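Local coordinates for protein ATP-dependent DNA helicase uvsW (Enterobacteria phage T4, PDB 1RIF) that couples ATP hydrolysis to 3'-5' unwinding of duplex DNA and drives branch migration in recombination-dependent repair and the reorganisation of stalled replication forks, at residues 39-42 with 46-49; 34-37 with 41-44; 51-56 with 268-273. The protein carries 1 engineered substitution. All blocks are in the same frame, centred on the assembly; numbering follows the deposited sequence.

Contact 1: 39-42 with 46-49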
ATOM      1  N   ASN A  39       9.509 -18.508  19.486  1.00 23.68           N
ATOM      2  CA  ASN A  39       9.258 -17.190  20.038  1.00 24.28           C
ATOM      3  C   ASN A  39       8.961 -17.339  21.535  1.00 23.83           C
ATOM      4  O   ASN A  39       8.056 -18.075  21.927  1.00 23.54           O
ATOM      5  CB  ASN A  39       8.072 -16.531  19.329  1.00 23.41           C
ATOM      6  CG  ASN A  39       8.018 -15.033  19.570  1.00 24.25           C
ATOM      7  OD1 ASN A  39       8.168 -14.569  20.703  1.00 23.01           O
ATOM      8  ND2 ASN A  39       7.799 -14.269  18.506  1.00 22.98           N
ATOM      9  N   PRO A  40       9.730 -16.644  22.391  1.00 23.68           N
ATOM     10  CA  PRO A  40       9.525 -16.720  23.843  1.00 21.02           C
ATOM     11  C   PRO A  40       8.148 -16.211  24.304  1.00 20.67           C
ATOM     12  O   PRO A  40       7.688 -16.550  25.400  1.00 20.50           O
ATOM     13  CB  PRO A  40      10.693 -15.899  24.402  1.00 20.94           C
ATOM     14  CG  PRO A  40      10.957 -14.890  23.317  1.00 21.98           C
ATOM     15  CD  PRO A  40      10.826 -15.712  22.052  1.00 22.60           C
ATOM     16  N   ARG A  41       7.497 -15.403  23.472  1.00 20.17           N
ATOM     17  CA  ARG A  41       6.173 -14.881  23.801  1.00 20.47           C
ATOM     18  C   ARG A  41       5.166 -16.030  23.791  1.00 20.76           C
ATOM     19  O   ARG A  41       4.130 -15.970  24.448  1.00 20.68           O
ATOM     20  CB  ARG A  41       5.760 -13.799  22.798  1.00 21.94           C
ATOM     21  CG  ARG A  41       6.596 -12.515  22.904  1.00 24.68           C
ATOM     22  CD  ARG A  41       6.172 -11.484  21.873  1.00 28.56           C
ATOM     23  NE  ARG A  41       4.722 -11.311  21.856  1.00 33.28           N
ATOM     24  CZ  ARG A  41       3.948 -11.550  20.798  1.00 34.34           C
ATOM     25  NH1 ARG A  41       4.482 -11.970  19.659  1.00 32.92           N
ATOM     26  NH2 ARG A  41       2.633 -11.372  20.880  1.00 35.71           N
ATOM     27  N   PHE A  42       5.495 -17.075  23.036  1.00 20.98           N
ATOM     28  CA  PHE A  42       4.672 -18.272  22.922  1.00 21.21           C
ATOM     29  C   PHE A  42       5.168 -19.300  23.933  1.00 21.82           C
ATOM     30  O   PHE A  42       4.383 -19.883  24.673  1.00 22.12           O
ATOM     31  CB  PHE A  42       4.786 -18.860  21.509  1.00 21.85           C
ATOM     32  CG  PHE A  42       4.384 -20.307  21.417  1.00 20.65           C
ATOM     33  CD1 PHE A  42       3.040 -20.672  21.354  1.00 21.83           C
ATOM     34  CD2 PHE A  42       5.353 -21.308  21.412  1.00 20.68           C
ATOM     35  CE1 PHE A  42       2.672 -22.021  21.287  1.00 20.31           C
ATOM     36  CE2 PHE A  42       5.001 -22.651  21.346  1.00 20.02           C
ATOM     37  CZ  PHE A  42       3.660 -23.009  21.284  1.00 20.56           C
ATOM     38  N   ASN A  46       2.129 -14.895  26.821  1.00 22.97           N
ATOM     39  CA  ASN A  46       0.692 -15.062  26.596  1.00 22.84           C
ATOM     40  C   ASN A  46       0.288 -15.231  25.136  1.00 23.14           C
ATOM     41  O   ASN A  46      -0.889 -15.115  24.801  1.00 26.06           O
ATOM     42  CB  ASN A  46      -0.058 -13.845  27.146  1.00 23.94           C
ATOM     43  CG  ASN A  46       0.423 -13.423  28.522  1.00 25.22           C
ATOM     44  OD1 ASN A  46       0.460 -14.225  29.457  1.00 26.91           O
ATOM     45  ND2 ASN A  46       0.782 -12.151  28.655  1.00 26.39           N
ATOM     46  N   TRP A  47       1.245 -15.505  24.263  1.00 22.18           N
ATOM     47  CA  TRP A  47       0.939 -15.635  22.846  1.00 20.98           C
ATOM     48  C   TRP A  47       0.674 -17.065  22.383  1.00 21.47           C
ATOM     49  O   TRP A  47       1.395 -17.992  22.756  1.00 19.82           O
ATOM     50  CB  TRP A  47       2.084 -15.027  22.042  1.00 20.19           C
ATOM     51  CG  TRP A  47       1.818 -14.880  20.587  1.00 19.37           C
ATOM     52  CD1 TRP A  47       0.670 -14.423  20.001  1.00 19.48           C
ATOM     53  CD2 TRP A  47       2.753 -15.094  19.527  1.00 20.03           C
ATOM     54  NE1 TRP A  47       0.831 -14.335  18.643  1.00 20.11           N
ATOM     55  CE2 TRP A  47       2.102 -14.738  18.321  1.00 21.08           C
ATOM     56  CE3 TRP A  47       4.079 -15.550  19.476  1.00 18.29           C
ATOM     57  CZ2 TRP A  47       2.739 -14.822  17.074  1.00 19.93           C
ATOM     58  CZ3 TRP A  47       4.712 -15.634  18.237  1.00 18.24           C
ATOM     59  CH2 TRP A  47       4.044 -15.273  17.055  1.00 19.21           C
ATOM     60  N   ASP A  48      -0.363 -17.235  21.561  1.00 21.48           N
ATOM     61  CA  ASP A  48      -0.715 -18.554  21.032  1.00 20.67           C
ATOM     62  C   ASP A  48      -0.063 -18.838  19.671  1.00 20.64           C
ATOM     63  O   ASP A  48      -0.417 -19.809  19.002  1.00 20.70           O
ATOM     64  CB  ASP A  48      -2.245 -18.710  20.925  1.00 20.43           C
ATOM     65  CG  ASP A  48      -2.888 -17.680  20.000  1.00 22.54           C
ATOM     66  OD1 ASP A  48      -2.152 -16.865  19.403  1.00 23.41           O
ATOM     67  OD2 ASP A  48      -4.135 -17.683  19.866  1.00 21.02           O
ATOM     68  N   GLY A  49       0.884 -17.990  19.270  1.00 18.47           N
ATOM     69  CA  GLY A  49       1.576 -18.173  18.004  1.00 17.68           C
ATOM     70  C   GLY A  49       0.848 -17.715  16.747  1.00 18.32           C
ATOM     71  O   GLY A  49       1.360 -17.882  15.639  1.00 16.85           O
TER
HETATM   72  O   HOH W   1       1.017 -19.839  24.442  1.00 25.07           O
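The guanidinium of Arg41 lies over one face of the Trp47 indole, the two planes inclined by only 26°. This is a cation-pi stack off-centre on the ring system: Arg41 CZ is 4.1 Å from the centroid of the Trp47 five-membered ring. Arg41 NH1 reaches Trp47 CD2 at 3.6 Å, and Arg41 NH2 lies above CG and CD1 of the same indole. The arginine chain runs out extended and then bends at chi3 (48°), which folds the flat end back over the indole. On the other face of the same ring sits Gly49 CA, from the segment that carries the tryptophan, so the indole is sandwiched between an arginine and a backbone turn.

One backbone hydrogen bond joins the segments: Trp47 N donates to Arg41 O at 2.9 Å, the donor lying above the carbonyl plane. Within 39-42, Asn39 N-caps the short helix 40-43, its side-chain OD1 accepting from Arg41 N at 3.0 Å. Helix and following turn form the distal end of the excursion between the paired strands 30-32 and 50-52 of the UvsW N-terminal region, a surface part of the chain. The indole N-H is spent further along, Trp47 NE1 donating to the backbone oxygen of Arg50, which helps fix the rotation of the ring.

Apolar and weakly polar packing fills in the remainder. The far rim of the indole abuts the capping asparagine, whose amide stands steeply to the ring, with Asn39 ND2 3.4 Å from Trp47 CZ3. Phe42 CB rests near Trp47 CE3 at 3.9 Å. Backbone Phe42 CA points its hydrogen at Trp47 O, 3.3 Å away, as a CA-H...O contact, and the same oxygen lies at the edge of the phenylalanine ring, 3.4 Å from Phe42 CD1.

Contact 2: 34-37 with 41-44; sequences DGYR and RFRY
Arg37 and Arg43 bring their backbones nearest, CA to CA 6.1 Å, and Arg37 holds a positive phi (121°), a conformation uncommon for a residue with a side chain, just where the chain swings toward the helix.

Tyr36 presents its edge to one face of the Phe42 ring in a T-shaped pair, centroids 4.9 Å apart and planes at 82°. The CD1-CE1 side of the tyrosine does the touching: CD1 stands over the middle of the Phe42 ring, and Tyr36 CE1 comes to 3.6 Å from Phe42 CZ. The first torsion of Tyr36 (chi1 89°) sets CG between the backbone N and the carbonyl carbon, carrying the phenol back over its own chain until this edge meets the phenylalanine.

The arrangement belongs to the long connection between antiparallel strands 30-32 and 50-52 in the UvsW N-terminal region, where the loop leaving the first strand folds against the short helix 40-43 that follows it. Trp47, later in the same connection, also touches Tyr36.

Arg37 contributes backbone more than charge here. Arg37 CA lies obliquely against the Phe42 ring, 3.4 Å from Phe42 CD2, while the aliphatic stem of the arginine runs alongside the phenylalanine with Arg37 CG 4.0 Å from Phe42 CE2. Tyr36 OH sits over one face of the Arg37 guanidinium, so the arginine end is partly backed by the preceding side chain.

Arg43 also meets the loop through its methylenes. Arg37 O lies 3.0 Å from Arg43 CG and likewise 3.0 Å from Arg43 CD, a tight approach in which the oxygen faces the hydrocarbon part of the chain, with Arg43 NE farther off at 4.0 Å.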
ATOM      1  N   ASP A  34       5.036 -17.881  11.165  1.00 24.75           N
ATOM      2  CA  ASP A  34       6.105 -18.813  10.842  1.00 26.23           C
ATOM      3  C   ASP A  34       7.216 -18.706  11.879  1.00 26.40           C
ATOM      4  O   ASP A  34       7.757 -17.631  12.114  1.00 26.48           O
ATOM      5  CB  ASP A  34       6.655 -18.514   9.442  1.00 30.09           C
ATOM      6  CG  ASP A  34       7.753 -19.480   9.020  1.00 34.65           C
ATOM      7  OD1 ASP A  34       7.506 -20.708   9.028  1.00 35.49           O
ATOM      8  OD2 ASP A  34       8.865 -19.009   8.673  1.00 39.66           O
ATOM      9  N   GLY A  35       7.542 -19.821  12.520  1.00 26.31           N
ATOM     10  CA  GLY A  35       8.597 -19.792  13.510  1.00 25.93           C
ATOM     11  C   GLY A  35       8.136 -19.694  14.947  1.00 25.19           C
ATOM     12  O   GLY A  35       8.968 -19.633  15.851  1.00 25.91           O
ATOM     13  N   TYR A  36       6.826 -19.647  15.172  1.00 25.48           N
ATOM     14  CA  TYR A  36       6.313 -19.592  16.538  1.00 27.49           C
ATOM     15  C   TYR A  36       6.711 -20.969  17.067  1.00 29.16           C
ATOM     16  O   TYR A  36       6.686 -21.958  16.323  1.00 33.33           O
ATOM     17  CB  TYR A  36       4.778 -19.417  16.554  1.00 26.31           C
ATOM     18  CG  TYR A  36       3.988 -20.717  16.540  1.00 25.47           C
ATOM     19  CD1 TYR A  36       3.777 -21.440  17.718  1.00 24.86           C
ATOM     20  CD2 TYR A  36       3.515 -21.260  15.341  1.00 25.53           C
ATOM     21  CE1 TYR A  36       3.123 -22.675  17.707  1.00 23.96           C
ATOM     22  CE2 TYR A  36       2.859 -22.496  15.318  1.00 24.83           C
ATOM     23  CZ  TYR A  36       2.672 -23.196  16.507  1.00 24.57           C
ATOM     24  OH  TYR A  36       2.057 -24.422  16.492  1.00 23.98           O
ATOM     25  N   ARG A  37       7.082 -21.020  18.336  1.00 28.56           N
ATOM     26  CA  ARG A  37       7.535 -22.234  19.025  1.00 26.42           C
ATOM     27  C   ARG A  37       8.921 -21.835  19.474  1.00 25.52           C
ATOM     28  O   ARG A  37       9.408 -22.291  20.506  1.00 25.15           O
ATOM     29  CB  ARG A  37       7.624 -23.480  18.118  1.00 23.00           C
ATOM     30  CG  ARG A  37       6.304 -24.232  17.907  1.00 23.05           C
ATOM     31  CD  ARG A  37       6.556 -25.703  17.537  1.00 22.42           C
ATOM     32  NE  ARG A  37       5.360 -26.448  17.119  1.00 21.17           N
ATOM     33  CZ  ARG A  37       4.754 -26.318  15.939  1.00 22.63           C
ATOM     34  NH1 ARG A  37       5.209 -25.464  15.034  1.00 22.17           N
ATOM     35  NH2 ARG A  37       3.709 -27.074  15.641  1.00 23.08           N
ATOM     36  N   ARG A  41       7.497 -15.403  23.472  1.00 20.17           N
ATOM     37  CA  ARG A  41       6.173 -14.881  23.801  1.00 20.47           C
ATOM     38  C   ARG A  41       5.166 -16.030  23.791  1.00 20.76           C
ATOM     39  O   ARG A  41       4.130 -15.970  24.448  1.00 20.68           O
ATOM     40  CB  ARG A  41       5.760 -13.799  22.798  1.00 21.94           C
ATOM     41  CG  ARG A  41       6.596 -12.515  22.904  1.00 24.68           C
ATOM     42  CD  ARG A  41       6.172 -11.484  21.873  1.00 28.56           C
ATOM     43  NE  ARG A  41       4.722 -11.311  21.856  1.00 33.28           N
ATOM     44  CZ  ARG A  41       3.948 -11.550  20.798  1.00 34.34           C
ATOM     45  NH1 ARG A  41       4.482 -11.970  19.659  1.00 32.92           N
ATOM     46  NH2 ARG A  41       2.633 -11.372  20.880  1.00 35.71           N
ATOM     47  N   PHE A  42       5.495 -17.075  23.036  1.00 20.98           N
ATOM     48  CA  PHE A  42       4.672 -18.272  22.922  1.00 21.21           C
ATOM     49  C   PHE A  42       5.168 -19.300  23.933  1.00 21.82           C
ATOM     50  O   PHE A  42       4.383 -19.883  24.673  1.00 22.12           O
ATOM     51  CB  PHE A  42       4.786 -18.860  21.509  1.00 21.85           C
ATOM     52  CG  PHE A  42       4.384 -20.307  21.417  1.00 20.65           C
ATOM     53  CD1 PHE A  42       3.040 -20.672  21.354  1.00 21.83           C
ATOM     54  CD2 PHE A  42       5.353 -21.308  21.412  1.00 20.68           C
ATOM     55  CE1 PHE A  42       2.672 -22.021  21.287  1.00 20.31           C
ATOM     56  CE2 PHE A  42       5.001 -22.651  21.346  1.00 20.02           C
ATOM     57  CZ  PHE A  42       3.660 -23.009  21.284  1.00 20.56           C
ATOM     58  N   ARG A  43       6.477 -19.517  23.954  1.00 22.53           N
ATOM     59  CA  ARG A  43       7.067 -20.481  24.866  1.00 25.20           C
ATOM     60  C   ARG A  43       6.814 -20.172  26.335  1.00 25.19           C
ATOM     61  O   ARG A  43       6.603 -21.086  27.126  1.00 28.00           O
ATOM     62  CB  ARG A  43       8.572 -20.583  24.640  1.00 26.69           C
ATOM     63  CG  ARG A  43       8.963 -21.103  23.277  1.00 31.44           C
ATOM     64  CD  ARG A  43      10.452 -21.403  23.214  1.00 34.50           C
ATOM     65  NE  ARG A  43      10.850 -22.348  24.256  1.00 37.89           N
ATOM     66  CZ  ARG A  43      12.090 -22.804  24.416  1.00 39.00           C
ATOM     67  NH1 ARG A  43      13.058 -22.400  23.600  1.00 38.77           N
ATOM     68  NH2 ARG A  43      12.363 -23.661  25.395  1.00 38.92           N
ATOM     69  N   TYR A  44       6.828 -18.894  26.703  1.00 23.58           N
ATOM     70  CA  TYR A  44       6.617 -18.522  28.101  1.00 21.77           C
ATOM     71  C   TYR A  44       5.568 -17.440  28.332  1.00 21.37           C
ATOM     72  O   TYR A  44       4.988 -17.354  29.419  1.00 20.24           O
ATOM     73  CB  TYR A  44       7.942 -18.069  28.724  1.00 22.62           C
ATOM     74  CG  TYR A  44       9.091 -19.022  28.483  1.00 23.32           C
ATOM     75  CD1 TYR A  44       9.848 -18.953  27.313  1.00 23.20           C
ATOM     76  CD2 TYR A  44       9.411 -20.008  29.418  1.00 22.60           C
ATOM     77  CE1 TYR A  44      10.898 -19.841  27.079  1.00 24.36           C
ATOM     78  CE2 TYR A  44      10.453 -20.900  29.196  1.00 24.53           C
ATOM     79  CZ  TYR A  44      11.194 -20.812  28.026  1.00 25.31           C
ATOM     80  OH  TYR A  44      12.234 -21.690  27.813  1.00 27.67           O
TER

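Contact 3: 51-56 with 268-273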
ATOM      1  N   ILE A  51      -1.107 -14.689  14.405  1.00 19.53           N
ATOM      2  CA  ILE A  51      -1.157 -13.268  14.124  1.00 20.48           C
ATOM      3  C   ILE A  51      -2.607 -12.910  13.851  1.00 20.01           C
ATOM      4  O   ILE A  51      -3.254 -13.503  12.997  1.00 20.71           O
ATOM      5  CB  ILE A  51      -0.247 -12.929  12.925  1.00 21.12           C
ATOM      6  CG1 ILE A  51       1.214 -13.025  13.384  1.00 21.87           C
ATOM      7  CG2 ILE A  51      -0.562 -11.534  12.382  1.00 22.80           C
ATOM      8  CD1 ILE A  51       2.210 -13.030  12.266  1.00 23.42           C
ATOM      9  N   ARG A  52      -3.113 -11.954  14.619  1.00 21.86           N
ATOM     10  CA  ARG A  52      -4.495 -11.492  14.517  1.00 22.37           C
ATOM     11  C   ARG A  52      -4.565 -10.138  13.790  1.00 22.89           C
ATOM     12  O   ARG A  52      -4.118  -9.115  14.315  1.00 22.58           O
ATOM     13  CB  ARG A  52      -5.095 -11.356  15.935  1.00 23.04           C
ATOM     14  CG  ARG A  52      -5.856 -12.574  16.503  1.00 25.19           C
ATOM     15  CD  ARG A  52      -5.087 -13.865  16.392  1.00 25.61           C
ATOM     16  NE  ARG A  52      -5.503 -14.911  17.334  1.00 25.20           N
ATOM     17  CZ  ARG A  52      -6.660 -15.584  17.323  1.00 25.91           C
ATOM     18  NH1 ARG A  52      -7.601 -15.351  16.417  1.00 23.03           N
ATOM     19  NH2 ARG A  52      -6.858 -16.543  18.216  1.00 26.69           N
ATOM     20  N   LEU A  53      -5.112 -10.126  12.580  1.00 21.92           N
ATOM     21  CA  LEU A  53      -5.235  -8.871  11.839  1.00 23.78           C
ATOM     22  C   LEU A  53      -6.433  -8.063  12.366  1.00 23.17           C
ATOM     23  O   LEU A  53      -6.521  -6.861  12.155  1.00 23.69           O
ATOM     24  CB  LEU A  53      -5.367  -9.147  10.329  1.00 22.48           C
ATOM     25  CG  LEU A  53      -4.106  -9.771   9.713  1.00 22.98           C
ATOM     26  CD1 LEU A  53      -4.313 -10.130   8.254  1.00 22.46           C
ATOM     27  CD2 LEU A  53      -2.964  -8.779   9.852  1.00 24.48           C
ATOM     28  N   LEU A  54      -7.352  -8.734  13.055  1.00 24.48           N
ATOM     29  CA  LEU A  54      -8.512  -8.068  13.647  1.00 24.27           C
ATOM     30  C   LEU A  54      -8.194  -7.954  15.147  1.00 25.06           C
ATOM     31  O   LEU A  54      -8.231  -8.951  15.863  1.00 24.32           O
ATOM     32  CB  LEU A  54      -9.772  -8.921  13.454  1.00 24.67           C
ATOM     33  CG  LEU A  54     -11.145  -8.245  13.498  1.00 25.58           C
ATOM     34  CD1 LEU A  54     -12.110  -9.163  14.217  1.00 24.48           C
ATOM     35  CD2 LEU A  54     -11.074  -6.889  14.195  1.00 28.33           C
ATOM     36  N   ASP A  55      -7.868  -6.756  15.622  1.00 24.56           N
ATOM     37  CA  ASP A  55      -7.533  -6.591  17.030  1.00 25.69           C
ATOM     38  C   ASP A  55      -8.783  -6.490  17.912  1.00 25.81           C
ATOM     39  O   ASP A  55      -9.912  -6.556  17.426  1.00 24.48           O
ATOM     40  CB  ASP A  55      -6.632  -5.357  17.224  1.00 25.96           C
ATOM     41  CG  ASP A  55      -7.354  -4.039  16.953  1.00 26.74           C
ATOM     42  OD1 ASP A  55      -8.550  -4.068  16.607  1.00 28.93           O
ATOM     43  OD2 ASP A  55      -6.724  -2.967  17.092  1.00 26.88           O
ATOM     44  N   TYR A  56      -8.581  -6.351  19.216  1.00 26.73           N
ATOM     45  CA  TYR A  56      -9.714  -6.248  20.129  1.00 28.55           C
ATOM     46  C   TYR A  56     -10.393  -4.890  20.031  1.00 29.05           C
ATOM     47  O   TYR A  56     -11.461  -4.679  20.604  1.00 30.50           O
ATOM     48  CB  TYR A  56      -9.271  -6.517  21.568  1.00 28.45           C
ATOM     49  CG  TYR A  56      -8.957  -7.969  21.828  1.00 26.69           C
ATOM     50  CD1 TYR A  56      -7.639  -8.412  21.921  1.00 26.28           C
ATOM     51  CD2 TYR A  56      -9.982  -8.904  21.972  1.00 26.47           C
ATOM     52  CE1 TYR A  56      -7.348  -9.751  22.156  1.00 27.29           C
ATOM     53  CE2 TYR A  56      -9.704 -10.245  22.206  1.00 27.28           C
ATOM     54  CZ  TYR A  56      -8.385 -10.660  22.299  1.00 25.61           C
ATOM     55  OH  TYR A  56      -8.105 -11.979  22.550  1.00 27.10           O
ATOM     56  N   ASN A 268       0.734 -15.826   5.502  1.00 35.20           N
ATOM     57  CA  ASN A 268       0.572 -14.395   5.713  1.00 32.68           C
ATOM     58  C   ASN A 268       0.075 -13.551   4.539  1.00 31.98           C
ATOM     59  O   ASN A 268      -0.027 -12.332   4.671  1.00 31.10           O
ATOM     60  CB  ASN A 268       1.887 -13.809   6.232  1.00 32.85           C
ATOM     61  CG  ASN A 268       3.047 -14.028   5.277  1.00 32.73           C
ATOM     62  OD1 ASN A 268       4.198 -13.760   5.619  1.00 35.08           O
ATOM     63  ND2 ASN A 268       2.752 -14.511   4.073  1.00 32.28           N
ATOM     64  N   ILE A 269      -0.234 -14.172   3.400  1.00 30.86           N
ATOM     65  CA  ILE A 269      -0.727 -13.411   2.244  1.00 29.90           C
ATOM     66  C   ILE A 269      -1.809 -12.420   2.675  1.00 29.80           C
ATOM     67  O   ILE A 269      -1.982 -11.355   2.083  1.00 29.26           O
ATOM     68  CB  ILE A 269      -1.334 -14.337   1.157  1.00 30.47           C
ATOM     69  CG1 ILE A 269      -1.885 -13.500  -0.001  1.00 29.38           C
ATOM     70  CG2 ILE A 269      -2.452 -15.191   1.750  1.00 30.56           C
ATOM     71  CD1 ILE A 269      -0.833 -12.709  -0.755  1.00 29.40           C
ATOM     72  N   MET A 270      -2.529 -12.791   3.725  1.00 29.20           N
ATOM     73  CA  MET A 270      -3.612 -11.986   4.261  1.00 27.91           C
ATOM     74  C   MET A 270      -3.196 -10.575   4.707  1.00 25.50           C
ATOM     75  O   MET A 270      -3.947  -9.621   4.512  1.00 23.72           O
ATOM     76  CB  MET A 270      -4.257 -12.749   5.416  1.00 29.37           C
ATOM     77  CG  MET A 270      -5.598 -12.223   5.855  1.00 33.26           C
ATOM     78  SD  MET A 270      -6.483 -13.444   6.844  1.00 36.96           S
ATOM     79  CE  MET A 270      -7.902 -13.793   5.775  1.00 32.66           C
ATOM     80  N   GLN A 271      -2.013 -10.426   5.294  1.00 24.01           N
ATOM     81  CA  GLN A 271      -1.615  -9.095   5.731  1.00 24.91           C
ATOM     82  C   GLN A 271      -0.986  -8.233   4.645  1.00 23.86           C
ATOM     83  O   GLN A 271      -0.691  -7.061   4.876  1.00 24.04           O
ATOM     84  CB  GLN A 271      -0.708  -9.147   6.971  1.00 25.34           C
ATOM     85  CG  GLN A 271       0.610  -9.841   6.817  1.00 27.02           C
ATOM     86  CD  GLN A 271       1.479  -9.693   8.067  1.00 28.38           C
ATOM     87  OE1 GLN A 271       2.447 -10.432   8.246  1.00 28.35           O
ATOM     88  NE2 GLN A 271       1.141  -8.726   8.928  1.00 27.44           N
ATOM     89  N   TYR A 272      -0.787  -8.801   3.458  1.00 22.67           N
ATOM     90  CA  TYR A 272      -0.243  -8.018   2.358  1.00 21.71           C
ATOM     91  C   TYR A 272      -1.432  -7.365   1.664  1.00 20.48           C
ATOM     92  O   TYR A 272      -1.335  -6.235   1.197  1.00 21.18           O
ATOM     93  CB  TYR A 272       0.570  -8.894   1.387  1.00 22.04           C
ATOM     94  CG  TYR A 272       1.870  -9.405   1.994  1.00 24.02           C
ATOM     95  CD1 TYR A 272       1.873 -10.491   2.873  1.00 24.81           C
ATOM     96  CD2 TYR A 272       3.087  -8.762   1.742  1.00 24.37           C
ATOM     97  CE1 TYR A 272       3.050 -10.922   3.491  1.00 24.86           C
ATOM     98  CE2 TYR A 272       4.270  -9.185   2.353  1.00 25.10           C
ATOM     99  CZ  TYR A 272       4.242 -10.267   3.230  1.00 26.96           C
ATOM    100  OH  TYR A 272       5.396 -10.687   3.864  1.00 27.26           O
ATOM    101  N   VAL A 273      -2.567  -8.060   1.615  1.00 20.10           N
ATOM    102  CA  VAL A 273      -3.755  -7.476   0.998  1.00 19.66           C
ATOM    103  C   VAL A 273      -4.368  -6.501   2.002  1.00 19.08           C
ATOM    104  O   VAL A 273      -5.051  -5.551   1.629  1.00 18.05           O
ATOM    105  CB  VAL A 273      -4.801  -8.551   0.594  1.00 20.60           C
ATOM    106  CG1 VAL A 273      -4.118  -9.672  -0.168  1.00 21.91           C
ATOM    107  CG2 VAL A 273      -5.501  -9.085   1.802  1.00 23.02           C
TER
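Leu53 already points its CB at the helix, and its first torsion (chi1 -66°, CG opposite the carbonyl carbon) carries CG and its two methyls on in that direction. Met270 has CG opposite its backbone N (chi1 -165°), which brings that carbon to the leucine; Gln271 meets it with CB, set by the helix backbone, and its chi1 (62°) only steers the chain beyond. The isobutyl group forks over two consecutive helical residues, CD1 chiefly on Met270, CD2 on Gln271. Leu53 CD1 presses on Met270 CG at 3.4 Å, closer than usual for two carbons, and also approaches the backbone at Met270 C, at 3.7 Å. Leu53 CD2 meets Gln271 CB at 3.7 Å.

The leucine and methionine side chains lie slantwise to one another; leucine and glutamine cross at about a right angle. Since Gln271 offers its CB, its side of the touch is hydrocarbon although a polar amide ends that chain, and the two segments are joined by van der Waals contact alone.

The contact ties the UvsW N-terminal region to the RecA-like ATP-binding domain of this superfamily 2 helicase. Leu53 follows strand 50-52, and its backbone is hydrogen-bonded to Phe29. Met270 and Gln271 lie on helix 269-276, which leads into strand 278-280 at the border of the seven-stranded parallel sheet.

Neighbouring residues extend the interface: Leu64 touches Leu53, Met270 and Val273, and Phe31 of strand 30-32 is touched by Ile51, Asn268 and Gln271. Tyr272 OH is hydrogen-bonded to Ala237 O and Arg263 NH1, tying the helix to its own domain. A bound magnesium ion lies about 7 Å from the Met270 side chain.

Overall arrangement
Contacts 1 and 2 are two sides of one small surface cluster, their centres 4 Å apart. Both use helix 40-43 and share Arg41 and Phe42; Gly49 CA of contact 1 also packs on Tyr36 CB of contact 2 at 3.7 Å. Contact 3 lies farther in, its centre about 17 Å from either of the others and 14 Å from the centre of the chain, against 28 Å for that pair. Strand 50-52 connects them, running from the turn of contact 1 to the leucine that touches the ATP-binding domain. All three lie away from the predicted ATP site and DEAH box. The chain lacks the C-terminal helicase domain of the full protein.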